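CRISPR-associated endonuclease Cas9 (Campylobacter jejuni subsp. jejuni serotype O:2, PDB 5X2H) is an RNA-guided endonuclease of bacterial CRISPR immunity that finds invading DNA through a guide RNA and, in its natural form, cuts both strands with RuvC-like and HNH domains. Local coordinates at residues L11-G16 with N470-K475; E170-E175 with R199-S204; W545-K550 with K616-I621. All blocks are in the same frame, centred on the assembly; numbering follows the deposited sequence.

Contact 1 of 3, residues L11-G16 with N470-K475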
loop_
_atom_site.group_PDB
_atom_site.type_symbol
_atom_site.label_atom_id
_atom_site.label_comp_id
_atom_site.label_asym_id
_atom_site.label_seq_id
_atom_site.Cartn_x
_atom_site.Cartn_y
_atom_site.Cartn_z
ATOM N N LEU A 11 20.644 13.514 23.338
ATOM C CA LEU A 11 19.318 12.947 23.130
ATOM C C LEU A 11 19.484 11.577 22.490
ATOM O O LEU A 11 20.115 11.455 21.436
ATOM C CB LEU A 11 18.459 13.850 22.244
ATOM C CG LEU A 11 18.029 15.211 22.791
ATOM C CD1 LEU A 11 17.266 15.992 21.733
ATOM C CD2 LEU A 11 17.184 15.039 24.044
ATOM N N ALA A 12 18.926 10.550 23.121
ATOM C CA ALA A 12 19.021 9.187 22.619
ATOM C C ALA A 12 17.633 8.667 22.282
ATOM O O ALA A 12 16.664 8.962 22.989
ATOM C CB ALA A 12 19.696 8.269 23.636
ATOM N N PHE A 13 17.540 7.891 21.204
ATOM C CA PHE A 13 16.262 7.408 20.695
ATOM C C PHE A 13 16.341 5.918 20.400
ATOM O O PHE A 13 17.286 5.457 19.753
ATOM C CB PHE A 13 15.846 8.164 19.431
ATOM C CG PHE A 13 15.579 9.623 19.657
ATOM C CD1 PHE A 13 16.608 10.549 19.577
ATOM C CD2 PHE A 13 14.300 10.072 19.943
ATOM C CE1 PHE A 13 16.367 11.891 19.780
ATOM C CE2 PHE A 13 14.052 11.415 20.145
ATOM C CZ PHE A 13 15.090 12.327 20.063
ATOM N N ASP A 14 15.346 5.176 20.873
ATOM C CA ASP A 14 15.155 3.764 20.546
ATOM C C ASP A 14 13.936 3.697 19.629
ATOM O O ASP A 14 12.795 3.636 20.091
ATOM C CB ASP A 14 14.969 2.919 21.809
ATOM C CG ASP A 14 14.801 1.440 21.505
ATOM O OD1 ASP A 14 15.802 0.790 21.138
ATOM O OD2 ASP A 14 13.668 0.925 21.642
ATOM N N ILE A 15 14.187 3.721 18.324
ATOM C CA ILE A 15 13.129 3.822 17.326
ATOM C C ILE A 15 12.679 2.414 16.954
ATOM O O ILE A 15 13.378 1.698 16.231
ATOM C CB ILE A 15 13.602 4.598 16.091
ATOM C CG1 ILE A 15 14.071 5.999 16.495
ATOM C CG2 ILE A 15 12.494 4.664 15.046
ATOM C CD1 ILE A 15 14.654 6.805 15.356
ATOM N N GLY A 16 11.500 2.020 17.435
ATOM C CA GLY A 16 10.944 0.717 17.150
ATOM C C GLY A 16 9.875 0.763 16.069
ATOM O O GLY A 16 9.516 1.812 15.542
ATOM N N ASN A 470 11.298 17.239 17.942
ATOM C CA ASN A 470 10.980 18.662 17.918
ATOM C C ASN A 470 10.310 19.116 19.210
ATOM O O ASN A 470 10.506 20.260 19.637
ATOM C CB ASN A 470 10.101 18.987 16.709
ATOM C CG ASN A 470 10.883 18.978 15.405
ATOM O OD1 ASN A 470 12.112 19.024 15.413
ATOM N ND2 ASN A 470 10.174 18.922 14.283
ATOM N N ALA A 471 9.527 18.240 19.846
ATOM C CA ALA A 471 8.955 18.579 21.146
ATOM C C ALA A 471 10.044 18.744 22.197
ATOM O O ALA A 471 9.969 19.646 23.041
ATOM C CB ALA A 471 7.951 17.511 21.577
ATOM N N LEU A 472 11.063 17.881 22.166
ATOM C CA LEU A 472 12.186 18.027 23.086
ATOM C C LEU A 472 12.968 19.302 22.800
ATOM O O LEU A 472 13.397 19.997 23.730
ATOM C CB LEU A 472 13.101 16.806 22.996
ATOM C CG LEU A 472 12.540 15.504 23.569
ATOM C CD1 LEU A 472 13.392 14.314 23.151
ATOM C CD2 LEU A 472 12.446 15.594 25.084
ATOM N N LEU A 473 13.163 19.623 21.519
ATOM C CA LEU A 473 13.875 20.844 21.162
ATOM C C LEU A 473 13.129 22.078 21.653
ATOM O O LEU A 473 13.747 23.043 22.118
ATOM C CB LEU A 473 14.083 20.904 19.648
ATOM C CG LEU A 473 15.013 19.849 19.045
ATOM C CD1 LEU A 473 15.019 19.937 17.524
ATOM C CD2 LEU A 473 16.423 19.998 19.597
ATOM N N LYS A 474 11.797 22.064 21.566
ATOM C CA LYS A 474 11.021 23.194 22.061
ATOM C C LYS A 474 11.091 23.297 23.580
ATOM O O LYS A 474 11.039 24.404 24.128
ATOM C CB LYS A 474 9.563 23.078 21.609
ATOM C CG LYS A 474 8.791 24.387 21.694
ATOM C CD LYS A 474 7.457 24.221 22.410
ATOM C CE LYS A 474 6.447 23.468 21.561
ATOM N NZ LYS A 474 6.019 24.248 20.365
ATOM N N LYS A 475 11.224 22.163 24.274
ATOM C CA LYS A 475 11.182 22.176 25.733
ATOM C C LYS A 475 12.530 22.556 26.340
ATOM O O LYS A 475 12.576 23.271 27.347
ATOM C CB LYS A 475 10.728 20.811 26.254
ATOM C CG LYS A 475 10.361 20.780 27.735
ATOM C CD LYS A 475 9.982 19.366 28.172
ATOM C CE LYS A 475 9.620 19.289 29.652
ATOM N NZ LYS A 475 8.212 19.695 29.922
#
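L11 on the strand and L472 on the helix are the residues whose CA atoms come nearest, 8.8 Å apart, a separation that two apolar side chains bridge. Strand 10-15 alternates its residues between two faces, and L11 and F13 both point toward the helix. L472 answers with a single methyl. Its CD1 lies 4.0 Å from L11 CD2 and, at the same 4.0 Å, from F13 CZ, so one methyl group serves both strand residues. In L472, chi1 of -70° sets CG beside the backbone N and chi2 of 167° extends CD1 toward the strand. L11 and L472 lie alongside one another, pointing opposite ways, whereas F13 extends from the strand to meet L472 from the opposite direction, its CZ reaching the methyl at an oblique angle. All three residues are buried, and the contact across the segments is purely apolar. Y465, farther back on helix 456-476, packs edge-to-face with F13, while W22 of strand 19-26 touches both F13 and L472. Strand 10-15 lies between strands 19-26 and 481-485 in the RNase H-like RuvC sheet; from its other face A12 and D14, the latter a predicted catalytic and magnesium-binding residue, meet helix 557-566.

Contact 2 of 3, residues E170-E175 with R199-S204; sequences EYLYKE and RCIAQS
I201 reaches Y171 and L172 with one methyl, and these three side chains make up the direct contact. I201 CD1 approaches the edge of the Y171 ring near its plane, 4.1 Å from Y171 CE2 and equally close to CD2, so it rests beside one ring bond and not over a face. L172 supports the same methyl more loosely, with its CD2 4.4 Å from I201 CD1. I201 has an extended backbone just before helix 203-219, and its fully stretched chain (chi2 180°) carries CD1 out toward helix 168-175. Y171 holds its ring on that side with CG anti to the backbone N, chi1 167°.

Polar groups fix the next shell. The Y171 hydroxyl is hydrogen-bonded to the hydroxyl of Y176 and to N158 OD1, while N158 ND2 donates to the carbonyl oxygen of C200. This one asparagine of helix 150-162 thereby ties the tyrosine to the chain beside I201. R199 makes a cation-pi contact with Y176, and its NE bonds to the carbonyl of N189. On the helix itself, K174 NZ pairs with E170 OE2 at 2.9 Å through the anti lone pair of that oxygen, linking successive turns.

The 23 residues between the segments hold neither helix nor strand. Helices 150-162 and 107-113 also pack against helix 168-175, and the bound nucleic acid passes about 4 Å from the nearest atom. This helical packing beside the nucleic acid, far from the RuvC sheet, is consistent with the alpha-helical recognition lobe of Cas9 proteins.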
loop_
_atom_site.group_PDB
_atom_site.type_symbol
_atom_site.label_atom_id
_atom_site.label_comp_id
_atom_site.label_asym_id
_atom_site.label_seq_id
_atom_site.Cartn_x
_atom_site.Cartn_y
_atom_site.Cartn_z
ATOM N N GLU A 170 -18.471 -25.214 -26.890
ATOM C CA GLU A 170 -18.774 -26.632 -27.063
ATOM C C GLU A 170 -18.073 -27.477 -26.006
ATOM O O GLU A 170 -18.648 -28.439 -25.483
ATOM C CB GLU A 170 -18.370 -27.092 -28.464
ATOM C CG GLU A 170 -18.580 -28.579 -28.707
ATOM C CD GLU A 170 -17.999 -29.049 -30.026
ATOM O OE1 GLU A 170 -17.249 -28.276 -30.659
ATOM O OE2 GLU A 170 -18.291 -30.194 -30.431
ATOM N N TYR A 171 -16.827 -27.128 -25.680
ATOM C CA TYR A 171 -16.073 -27.875 -24.678
ATOM C C TYR A 171 -16.768 -27.835 -23.321
ATOM O O TYR A 171 -16.982 -28.875 -22.690
ATOM C CB TYR A 171 -14.655 -27.313 -24.588
ATOM C CG TYR A 171 -13.845 -27.774 -23.396
ATOM C CD1 TYR A 171 -13.526 -29.115 -23.219
ATOM C CD2 TYR A 171 -13.371 -26.860 -22.464
ATOM C CE1 TYR A 171 -12.774 -29.534 -22.134
ATOM C CE2 TYR A 171 -12.617 -27.266 -21.381
ATOM C CZ TYR A 171 -12.321 -28.602 -21.220
ATOM O OH TYR A 171 -11.570 -29.000 -20.138
ATOM N N LEU A 172 -17.139 -26.639 -22.862
ATOM C CA LEU A 172 -17.809 -26.528 -21.570
ATOM C C LEU A 172 -19.205 -27.139 -21.615
ATOM O O LEU A 172 -19.660 -27.735 -20.631
ATOM C CB LEU A 172 -17.880 -25.063 -21.139
ATOM C CG LEU A 172 -16.537 -24.377 -20.880
ATOM C CD1 LEU A 172 -16.737 -22.915 -20.495
ATOM C CD2 LEU A 172 -15.756 -25.120 -19.803
ATOM N N TYR A 173 -19.899 -27.004 -22.746
ATOM C CA TYR A 173 -21.268 -27.497 -22.832
ATOM C C TYR A 173 -21.315 -29.019 -22.838
ATOM O O TYR A 173 -22.244 -29.619 -22.285
ATOM C CB TYR A 173 -21.949 -26.932 -24.079
ATOM C CG TYR A 173 -23.303 -27.536 -24.368
ATOM C CD1 TYR A 173 -24.394 -27.258 -23.557
ATOM C CD2 TYR A 173 -23.490 -28.379 -25.457
ATOM C CE1 TYR A 173 -25.634 -27.808 -23.816
ATOM C CE2 TYR A 173 -24.730 -28.933 -25.725
ATOM C CZ TYR A 173 -25.797 -28.642 -24.902
ATOM O OH TYR A 173 -27.033 -29.185 -25.160
ATOM N N LYS A 174 -20.322 -29.662 -23.449
ATOM C CA LYS A 174 -20.341 -31.112 -23.597
ATOM C C LYS A 174 -19.590 -31.840 -22.494
ATOM O O LYS A 174 -19.918 -32.994 -22.195
ATOM C CB LYS A 174 -19.755 -31.508 -24.954
ATOM C CG LYS A 174 -20.663 -31.210 -26.128
ATOM C CD LYS A 174 -20.053 -31.712 -27.423
ATOM C CE LYS A 174 -21.066 -31.698 -28.554
ATOM N NZ LYS A 174 -20.432 -32.027 -29.857
ATOM N N GLU A 175 -18.593 -31.204 -21.883
ATOM C CA GLU A 175 -17.790 -31.865 -20.863
ATOM C C GLU A 175 -18.302 -31.626 -19.450
ATOM O O GLU A 175 -18.126 -32.490 -18.585
ATOM C CB GLU A 175 -16.331 -31.406 -20.953
ATOM C CG GLU A 175 -15.581 -31.937 -22.160
ATOM C CD GLU A 175 -15.209 -33.400 -22.016
ATOM O OE1 GLU A 175 -15.184 -33.898 -20.870
ATOM O OE2 GLU A 175 -14.943 -34.051 -23.048
ATOM N N ARG A 199 -11.075 -24.593 -14.131
ATOM C CA ARG A 199 -11.749 -24.280 -15.384
ATOM C C ARG A 199 -11.161 -23.068 -16.102
ATOM O O ARG A 199 -11.716 -22.644 -17.121
ATOM C CB ARG A 199 -13.242 -24.054 -15.129
ATOM C CG ARG A 199 -13.934 -25.188 -14.387
ATOM C CD ARG A 199 -14.287 -26.340 -15.319
ATOM N NE ARG A 199 -15.148 -27.316 -14.657
ATOM C CZ ARG A 199 -14.713 -28.432 -14.079
ATOM N NH1 ARG A 199 -15.575 -29.253 -13.495
ATOM N NH2 ARG A 199 -13.421 -28.730 -14.091
ATOM N N CYS A 200 -10.057 -22.509 -15.606
ATOM C CA CYS A 200 -9.480 -21.318 -16.220
ATOM C C CYS A 200 -9.012 -21.606 -17.642
ATOM O O CYS A 200 -8.292 -22.578 -17.889
ATOM C CB CYS A 200 -8.318 -20.802 -15.376
ATOM S SG CYS A 200 -8.824 -19.961 -13.865
ATOM N N ILE A 201 -9.429 -20.755 -18.577
ATOM C CA ILE A 201 -9.098 -20.891 -19.991
ATOM C C ILE A 201 -8.553 -19.562 -20.496
ATOM O O ILE A 201 -9.098 -18.499 -20.178
ATOM C CB ILE A 201 -10.324 -21.331 -20.820
ATOM C CG1 ILE A 201 -10.817 -22.700 -20.349
ATOM C CG2 ILE A 201 -9.993 -21.360 -22.307
ATOM C CD1 ILE A 201 -12.018 -23.211 -21.108
ATOM N N ALA A 202 -7.478 -19.627 -21.283
ATOM C CA ALA A 202 -6.830 -18.420 -21.779
ATOM C C ALA A 202 -7.794 -17.580 -22.610
ATOM O O ALA A 202 -8.590 -18.104 -23.394
ATOM C CB ALA A 202 -5.599 -18.780 -22.613
ATOM N N GLN A 203 -7.700 -16.260 -22.437
ATOM C CA GLN A 203 -8.637 -15.340 -23.075
ATOM C C GLN A 203 -8.608 -15.446 -24.598
ATOM O O GLN A 203 -9.642 -15.254 -25.249
ATOM C CB GLN A 203 -8.327 -13.910 -22.620
ATOM C CG GLN A 203 -9.065 -12.821 -23.376
ATOM C CD GLN A 203 -8.883 -11.457 -22.746
ATOM O OE1 GLN A 203 -8.650 -10.468 -23.438
ATOM N NE2 GLN A 203 -8.988 -11.397 -21.421
ATOM N N SER A 204 -7.448 -15.763 -25.183
ATOM C CA SER A 204 -7.349 -15.829 -26.637
ATOM C C SER A 204 -8.265 -16.897 -27.225
ATOM O O SER A 204 -8.735 -16.752 -28.359
ATOM C CB SER A 204 -5.903 -16.091 -27.058
ATOM O OG SER A 204 -5.471 -17.372 -26.638
#

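Contact 3 of 3, residues W545-K550 with K616-I621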
loop_
_atom_site.group_PDB
_atom_site.type_symbol
_atom_site.label_atom_id
_atom_site.label_comp_id
_atom_site.label_asym_id
_atom_site.label_seq_id
_atom_site.Cartn_x
_atom_site.Cartn_y
_atom_site.Cartn_z
ATOM N N TRP A 545 24.332 -4.022 32.997
ATOM C CA TRP A 545 23.694 -3.130 33.956
ATOM C C TRP A 545 22.456 -3.736 34.610
ATOM O O TRP A 545 21.677 -2.997 35.220
ATOM C CB TRP A 545 23.326 -1.808 33.276
ATOM N N GLY A 546 22.253 -5.048 34.500
ATOM C CA GLY A 546 21.133 -5.703 35.143
ATOM C C GLY A 546 19.770 -5.395 34.563
ATOM O O GLY A 546 18.771 -5.909 35.079
ATOM N N PHE A 547 19.692 -4.578 33.514
ATOM C CA PHE A 547 18.429 -4.234 32.870
ATOM C C PHE A 547 17.933 -5.313 31.914
ATOM O O PHE A 547 16.954 -5.071 31.199
ATOM C CB PHE A 547 18.571 -2.917 32.100
ATOM C CG PHE A 547 18.838 -1.722 32.969
ATOM C CD1 PHE A 547 18.064 -1.471 34.090
ATOM C CD2 PHE A 547 19.862 -0.842 32.658
ATOM C CE1 PHE A 547 18.310 -0.366 34.884
ATOM C CE2 PHE A 547 20.114 0.262 33.450
ATOM C CZ PHE A 547 19.336 0.501 34.565
ATOM N N SER A 548 18.576 -6.485 31.893
ATOM C CA SER A 548 18.337 -7.453 30.824
ATOM C C SER A 548 16.885 -7.914 30.788
ATOM O O SER A 548 16.318 -8.116 29.708
ATOM C CB SER A 548 19.273 -8.650 30.987
ATOM O OG SER A 548 19.134 -9.553 29.904
ATOM N N ALA A 549 16.266 -8.089 31.951
ATOM C CA ALA A 549 14.892 -8.569 32.042
ATOM C C ALA A 549 14.085 -7.708 32.999
ATOM O O ALA A 549 13.242 -8.206 33.750
ATOM C CB ALA A 549 14.852 -10.033 32.470
ATOM N N LYS A 550 14.328 -6.398 32.980
ATOM C CA LYS A 550 13.665 -5.479 33.899
ATOM C C LYS A 550 12.171 -5.392 33.615
ATOM O O LYS A 550 11.357 -5.922 34.379
ATOM C CB LYS A 550 14.303 -4.089 33.816
ATOM N N LYS A 616 18.941 5.476 40.505
ATOM C CA LYS A 616 18.477 6.799 40.101
ATOM C C LYS A 616 17.896 6.776 38.695
ATOM O O LYS A 616 16.989 7.558 38.389
ATOM C CB LYS A 616 19.624 7.807 40.187
ATOM N N VAL A 617 18.404 5.895 37.831
ATOM C CA VAL A 617 17.829 5.746 36.498
ATOM C C VAL A 617 16.424 5.163 36.590
ATOM O O VAL A 617 15.508 5.600 35.882
ATOM C CB VAL A 617 18.752 4.887 35.612
ATOM C CG1 VAL A 617 17.942 4.014 34.662
ATOM C CG2 VAL A 617 19.704 5.776 34.826
ATOM N N LEU A 618 16.226 4.180 37.471
ATOM C CA LEU A 618 14.896 3.604 37.636
ATOM C C LEU A 618 13.930 4.598 38.267
ATOM O O LEU A 618 12.718 4.501 38.050
ATOM C CB LEU A 618 14.973 2.325 38.468
ATOM C CG LEU A 618 15.770 1.181 37.839
ATOM C CD1 LEU A 618 15.620 -0.096 38.649
ATOM C CD2 LEU A 618 15.337 0.962 36.398
ATOM N N ASP A 619 14.444 5.553 39.048
ATOM C CA ASP A 619 13.589 6.611 39.577
ATOM C C ASP A 619 12.982 7.436 38.450
ATOM O O ASP A 619 11.807 7.815 38.509
ATOM C CB ASP A 619 14.383 7.512 40.525
ATOM C CG ASP A 619 14.940 6.762 41.718
ATOM O OD1 ASP A 619 14.358 5.724 42.097
ATOM O OD2 ASP A 619 15.962 7.212 42.279
ATOM N N LYS A 620 13.772 7.723 37.413
ATOM C CA LYS A 620 13.258 8.481 36.278
ATOM C C LYS A 620 12.245 7.666 35.483
ATOM O O LYS A 620 11.244 8.210 35.001
ATOM C CB LYS A 620 14.412 8.920 35.378
ATOM C CG LYS A 620 14.452 10.412 35.098
ATOM C CD LYS A 620 14.761 11.201 36.359
ATOM C CE LYS A 620 14.908 12.683 36.056
ATOM N NZ LYS A 620 15.230 13.474 37.278
ATOM N N ILE A 621 12.487 6.361 35.340
ATOM C CA ILE A 621 11.581 5.507 34.576
ATOM C C ILE A 621 10.214 5.443 35.246
ATOM O O ILE A 621 9.174 5.450 34.573
ATOM C CB ILE A 621 12.199 4.107 34.388
ATOM C CG1 ILE A 621 12.931 4.021 33.047
ATOM C CG2 ILE A 621 11.140 3.015 34.488
ATOM C CD1 ILE A 621 14.150 4.906 32.945
#
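F547 buries the most surface here, and its ring is received by L618 and V617 on adjacent positions of helix 615-622. Each of the two takes a different atom of the ring. L618 CD2 lies 3.6 Å from F547 CE1, with L618 CG a little behind at 4.2 Å from the same carbon, and V617 CG1 is 3.8 Å from F547 CZ. Both methyls come obliquely to the far end of the ring, from the same side of its plane. L618 lies antiparallel to the F547 side chain, alongside it; its CB starts off to one side, and chi1 of -64° with chi2 of -172°, which extends CD1, leaves CD2 as the branch that meets the ring. On the opposite side of the plane the carbonyl oxygen of W545, from within the loop, sits 3.7 Å above the F547 ring, over its centre. G546, with a phi of 70°, makes the turn between the two. R614, just ahead of helix 615-622, adds a cation-pi contact with F547. The loop 545-550 joins helix 535-544 to helix 557-566, and helix 615-622 lies against this second helix through V617 on V563 and I621 on I560, while V617, K620 and I621 also touch strand 29-37, the outermost strand on that side of the RuvC sheet.

How the contacts relate
Contacts 1 and 3 belong to the same nuclease domain, with centres 20 Å apart. Helix 557-566 neighbours both: it packs on the opposite face of strand 10-15, and against V617 and I621 in contact 3. Contact 1 is fully buried and ties a central strand to a helix; contact 3, partly buried, fixes a loop to a peripheral helix. Contact 2, largely buried, is centred about 63 Å from contact 1 and nested within the span that contact 1 closes. By nearest atoms, contacts 1 and 2 lie close to the nucleic acid, contact 3 about 19 Å from it. All three are apolar with an aromatic ring, but tyrosine hydroxyls and asparagine back contact 2, an arginine cation-pi partner contact 3, and further aromatic rings contact 1.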